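Local coordinates for Spermidine/putrescine ABC transporter, periplasmic binding protein (Treponema pallidum, PDB 2V84) that binds polyamines such as spermidine and putrescine, probably as the solute receptor of an ABC transport system, at residues 122-134 with 247-261. Residues are numbered along the deposited sequence; the frame is centred on the assembly and turned at random.
Sequences EYSVPYYLGAAGI and IPQDVASPVYVDSFC
Tyr256 lays its phenol ring along the backbone of Gly130, where strands 125-130 and 254-260 run antiparallel. CB leaves the sheet on the face shared with Asp258 and Tyr128; CG sits between the backbone N and the carbonyl carbon (chi1 68°), which turns the ring back over the neighbouring strand. CD2 then lies 3.5 Å from Gly130 O, and CE2 is 3.5 Å from Gly130 C. Gly130 CA points a CH-pi contact at the ring face, 4.1 Å from the centroid. At the tip, Tyr256 OH meets the ring edge of Tyr128, in its plane, 3.4 Å from Tyr128 CE2. Gly130, having no side chain, lets the ring lie directly over its backbone.

Beneath the ring, Tyr256 and Gly130 exchange two backbone hydrogen bonds. Farther along, the pairing slips by one residue at a classic beta bulge: Asp258 O accepts from both Tyr127 N (2.7 Å) and Tyr128 N, the latter coming from above the carbonyl plane. The bulge turns Tyr127 toward strand 254-260, with CG anti to its backbone N (chi1 -174°). Tyr127 CD2 lies over one face of the Phe260 ring, offset toward the rim and 3.3 Å from Phe260 CZ. The two planes meet obliquely, at 58°. On the opposite face of the sheet, Leu129 lies beside Val257, and its CD2 also reaches Val255 CG1. One water joins Ser124 OG, also hydrogen-bonded to Asp118, to Ser259 OG. Past Gly130, where direct backbone bonds between the two segments cease, another links Ala132 O to Pro254 O.

Asp258 OD2 bonds to Tyr35 and to the amine nitrogen of a bound MES, probably from the crystallisation liquor. A buried carboxylate flanked by aromatic rings suits a cationic amine, consistent with this face lining the polyamine pocket.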
# COMPACT_ATOMS: atom_id res chain seq x y z
N GLU A 122 15.01 -9.41 -9.26
CA GLU A 122 16.15 -8.92 -10.02
C GLU A 122 16.25 -7.40 -9.99
O GLU A 122 17.33 -6.85 -10.15
CB GLU A 122 16.08 -9.45 -11.45
CG GLU A 122 17.21 -8.98 -12.32
CD GLU A 122 17.28 -9.72 -13.65
OE1 GLU A 122 16.22 -9.98 -14.25
OE2 GLU A 122 18.40 -10.03 -14.06
N TYR A 123 15.13 -6.72 -9.78
CA TYR A 123 15.08 -5.27 -9.84
C TYR A 123 14.38 -4.74 -8.61
O TYR A 123 14.21 -3.53 -8.47
CB TYR A 123 14.33 -4.80 -11.09
CG TYR A 123 15.10 -4.99 -12.38
CD1 TYR A 123 15.96 -4.00 -12.83
CD2 TYR A 123 14.95 -6.14 -13.15
CE1 TYR A 123 16.66 -4.16 -14.03
CE2 TYR A 123 15.66 -6.32 -14.35
CZ TYR A 123 16.51 -5.33 -14.78
OH TYR A 123 17.21 -5.46 -15.97
N SER A 124 13.93 -5.63 -7.74
CA SER A 124 13.10 -5.19 -6.59
C SER A 124 13.20 -6.17 -5.44
O SER A 124 13.37 -7.35 -5.67
CB SER A 124 11.62 -5.05 -7.01
OG SER A 124 11.03 -6.31 -7.33
N VAL A 125 13.04 -5.69 -4.21
CA VAL A 125 12.96 -6.61 -3.07
C VAL A 125 11.76 -6.20 -2.25
O VAL A 125 11.64 -5.04 -1.94
CB VAL A 125 14.21 -6.52 -2.15
CG1 VAL A 125 14.02 -7.40 -0.89
CG2 VAL A 125 15.49 -6.95 -2.92
N PRO A 126 10.84 -7.12 -1.93
CA PRO A 126 9.65 -6.69 -1.17
C PRO A 126 9.93 -5.94 0.12
O PRO A 126 10.81 -6.33 0.89
CB PRO A 126 8.94 -8.02 -0.85
CG PRO A 126 9.33 -8.90 -1.96
CD PRO A 126 10.75 -8.54 -2.31
N TYR A 127 9.13 -4.90 0.37
CA TYR A 127 9.24 -4.04 1.53
C TYR A 127 8.06 -4.34 2.48
O TYR A 127 8.24 -4.52 3.68
CB TYR A 127 9.19 -2.59 1.03
CG TYR A 127 9.42 -1.53 2.04
CD1 TYR A 127 8.43 -1.16 2.95
CD2 TYR A 127 10.63 -0.83 2.06
CE1 TYR A 127 8.64 -0.17 3.85
CE2 TYR A 127 10.85 0.18 2.99
CZ TYR A 127 9.86 0.50 3.88
OH TYR A 127 10.06 1.51 4.80
N TYR A 128 6.85 -4.40 1.92
CA TYR A 128 5.67 -4.70 2.72
C TYR A 128 4.53 -5.06 1.79
O TYR A 128 4.49 -4.58 0.68
CB TYR A 128 5.31 -3.53 3.71
CG TYR A 128 4.10 -3.89 4.53
CD1 TYR A 128 4.16 -4.93 5.46
CD2 TYR A 128 2.88 -3.24 4.35
CE1 TYR A 128 3.05 -5.33 6.18
CE2 TYR A 128 1.75 -3.64 5.06
CZ TYR A 128 1.85 -4.68 5.96
OH TYR A 128 0.74 -5.04 6.68
N LEU A 129 3.64 -5.93 2.24
CA LEU A 129 2.44 -6.31 1.49
C LEU A 129 1.27 -6.10 2.43
O LEU A 129 1.27 -6.65 3.54
CB LEU A 129 2.52 -7.79 1.08
CG LEU A 129 1.46 -8.38 0.14
CD1 LEU A 129 2.04 -9.56 -0.56
CD2 LEU A 129 0.18 -8.78 0.91
N GLY A 130 0.28 -5.32 2.02
CA GLY A 130 -0.92 -5.15 2.87
C GLY A 130 -2.10 -4.84 1.98
O GLY A 130 -2.06 -5.10 0.78
N ALA A 131 -3.15 -4.28 2.57
CA ALA A 131 -4.31 -3.90 1.77
C ALA A 131 -5.07 -2.84 2.52
O ALA A 131 -5.11 -2.84 3.77
CB ALA A 131 -5.23 -5.10 1.50
N ALA A 132 -5.66 -1.94 1.75
CA ALA A 132 -6.63 -0.99 2.29
C ALA A 132 -7.86 -1.79 2.66
O ALA A 132 -8.11 -2.87 2.14
CB ALA A 132 -6.99 0.08 1.26
N GLY A 133 -8.65 -1.25 3.57
CA GLY A 133 -9.89 -1.90 3.92
C GLY A 133 -10.89 -0.84 4.36
O GLY A 133 -10.86 0.29 3.88
N ILE A 134 -11.78 -1.23 5.26
CA ILE A 134 -12.86 -0.35 5.70
C ILE A 134 -12.88 -0.33 7.21
O ILE A 134 -12.79 -1.39 7.84
CB ILE A 134 -14.26 -0.88 5.18
CG1 ILE A 134 -14.24 -1.07 3.66
CG2 ILE A 134 -15.40 0.06 5.62
CD1 ILE A 134 -15.39 -1.94 3.13
N ILE A 247 -10.76 -5.98 5.89
CA ILE A 247 -10.61 -6.03 4.45
C ILE A 247 -11.67 -7.04 4.02
O ILE A 247 -11.65 -8.17 4.50
CB ILE A 247 -9.19 -6.53 4.06
CG1 ILE A 247 -8.12 -5.60 4.64
CG2 ILE A 247 -9.07 -6.72 2.53
CD1 ILE A 247 -6.83 -6.30 5.08
N PRO A 248 -12.63 -6.64 3.14
CA PRO A 248 -13.70 -7.54 2.75
C PRO A 248 -13.18 -8.88 2.23
O PRO A 248 -12.29 -8.91 1.37
CB PRO A 248 -14.42 -6.75 1.66
CG PRO A 248 -14.21 -5.32 2.09
CD PRO A 248 -12.79 -5.30 2.54
N GLN A 249 -13.73 -9.97 2.76
CA GLN A 249 -13.21 -11.32 2.53
C GLN A 249 -14.06 -12.14 1.55
O GLN A 249 -13.65 -13.24 1.15
CB GLN A 249 -13.05 -12.08 3.86
CG GLN A 249 -12.05 -11.46 4.85
CD GLN A 249 -10.60 -11.54 4.39
OE1 GLN A 249 -10.07 -12.62 4.14
NE2 GLN A 249 -9.95 -10.39 4.28
N ASP A 250 -15.23 -11.62 1.18
CA ASP A 250 -16.14 -12.35 0.29
C ASP A 250 -15.84 -12.14 -1.19
O ASP A 250 -16.48 -12.74 -2.06
CB ASP A 250 -17.62 -12.06 0.64
CG ASP A 250 -18.05 -10.64 0.27
OD1 ASP A 250 -17.28 -9.67 0.50
OD2 ASP A 250 -19.19 -10.50 -0.23
N VAL A 251 -14.85 -11.30 -1.47
CA VAL A 251 -14.40 -10.96 -2.82
C VAL A 251 -12.87 -10.85 -2.84
O VAL A 251 -12.25 -10.84 -1.79
CB VAL A 251 -15.02 -9.61 -3.33
CG1 VAL A 251 -16.54 -9.72 -3.46
CG2 VAL A 251 -14.63 -8.47 -2.43
N ALA A 252 -12.28 -10.78 -4.04
CA ALA A 252 -10.83 -10.63 -4.17
C ALA A 252 -10.44 -9.16 -4.13
O ALA A 252 -10.10 -8.56 -5.13
CB ALA A 252 -10.33 -11.30 -5.46
N SER A 253 -10.52 -8.57 -2.93
CA SER A 253 -10.23 -7.15 -2.73
C SER A 253 -8.80 -6.80 -3.15
O SER A 253 -7.90 -7.63 -3.01
CB SER A 253 -10.40 -6.78 -1.27
OG SER A 253 -11.67 -7.18 -0.81
N PRO A 254 -8.59 -5.56 -3.63
CA PRO A 254 -7.25 -5.15 -4.02
C PRO A 254 -6.23 -5.18 -2.87
O PRO A 254 -6.49 -4.69 -1.75
CB PRO A 254 -7.42 -3.72 -4.54
CG PRO A 254 -8.85 -3.38 -4.46
CD PRO A 254 -9.60 -4.50 -3.81
N VAL A 255 -5.06 -5.72 -3.18
CA VAL A 255 -3.93 -5.86 -2.27
C VAL A 255 -2.73 -5.13 -2.91
O VAL A 255 -2.65 -5.02 -4.12
CB VAL A 255 -3.65 -7.39 -2.00
CG1 VAL A 255 -2.40 -7.62 -1.18
CG2 VAL A 255 -4.84 -8.04 -1.29
N TYR A 256 -1.83 -4.58 -2.10
CA TYR A 256 -0.63 -3.91 -2.65
C TYR A 256 0.65 -4.58 -2.16
O TYR A 256 0.67 -5.16 -1.09
CB TYR A 256 -0.60 -2.40 -2.34
CG TYR A 256 -0.42 -2.09 -0.87
CD1 TYR A 256 0.85 -2.15 -0.26
CD2 TYR A 256 -1.50 -1.74 -0.09
CE1 TYR A 256 1.02 -1.91 1.10
CE2 TYR A 256 -1.35 -1.47 1.26
CZ TYR A 256 -0.09 -1.55 1.85
OH TYR A 256 0.03 -1.31 3.20
N VAL A 257 1.71 -4.52 -2.97
CA VAL A 257 3.05 -4.84 -2.49
C VAL A 257 3.99 -3.67 -2.85
O VAL A 257 4.05 -3.26 -4.00
CB VAL A 257 3.61 -6.19 -3.02
CG1 VAL A 257 3.52 -6.26 -4.55
CG2 VAL A 257 5.04 -6.41 -2.50
N ASP A 258 4.65 -3.14 -1.83
CA ASP A 258 5.70 -2.11 -1.99
C ASP A 258 7.08 -2.79 -1.90
O ASP A 258 7.22 -3.77 -1.18
CB ASP A 258 5.59 -1.10 -0.84
CG ASP A 258 4.34 -0.21 -0.96
OD1 ASP A 258 3.97 0.12 -2.09
OD2 ASP A 258 3.77 0.18 0.09
N SER A 259 8.08 -2.27 -2.63
CA SER A 259 9.40 -2.92 -2.78
C SER A 259 10.50 -1.91 -2.75
O SER A 259 10.29 -0.79 -3.19
CB SER A 259 9.52 -3.59 -4.15
OG SER A 259 8.68 -4.71 -4.21
N PHE A 260 11.69 -2.31 -2.28
CA PHE A 260 12.92 -1.55 -2.50
C PHE A 260 13.37 -1.74 -3.93
O PHE A 260 13.44 -2.87 -4.46
CB PHE A 260 14.08 -2.07 -1.65
CG PHE A 260 13.96 -1.81 -0.16
CD1 PHE A 260 14.21 -0.56 0.37
CD2 PHE A 260 13.67 -2.87 0.70
CE1 PHE A 260 14.15 -0.32 1.74
CE2 PHE A 260 13.63 -2.65 2.09
CZ PHE A 260 13.87 -1.37 2.61
N CYS A 261 13.73 -0.62 -4.56
CA CYS A 261 14.34 -0.67 -5.88
C CYS A 261 15.53 0.26 -5.89
O CYS A 261 15.58 1.23 -5.11
CB CYS A 261 13.33 -0.22 -6.96
SG CYS A 261 11.91 -1.28 -7.08
O HOH W 1 9.14 -7.09 -5.08
O HOH W 2 -5.07 -2.41 -1.05
O HOH W 3 -8.76 -3.58 -0.49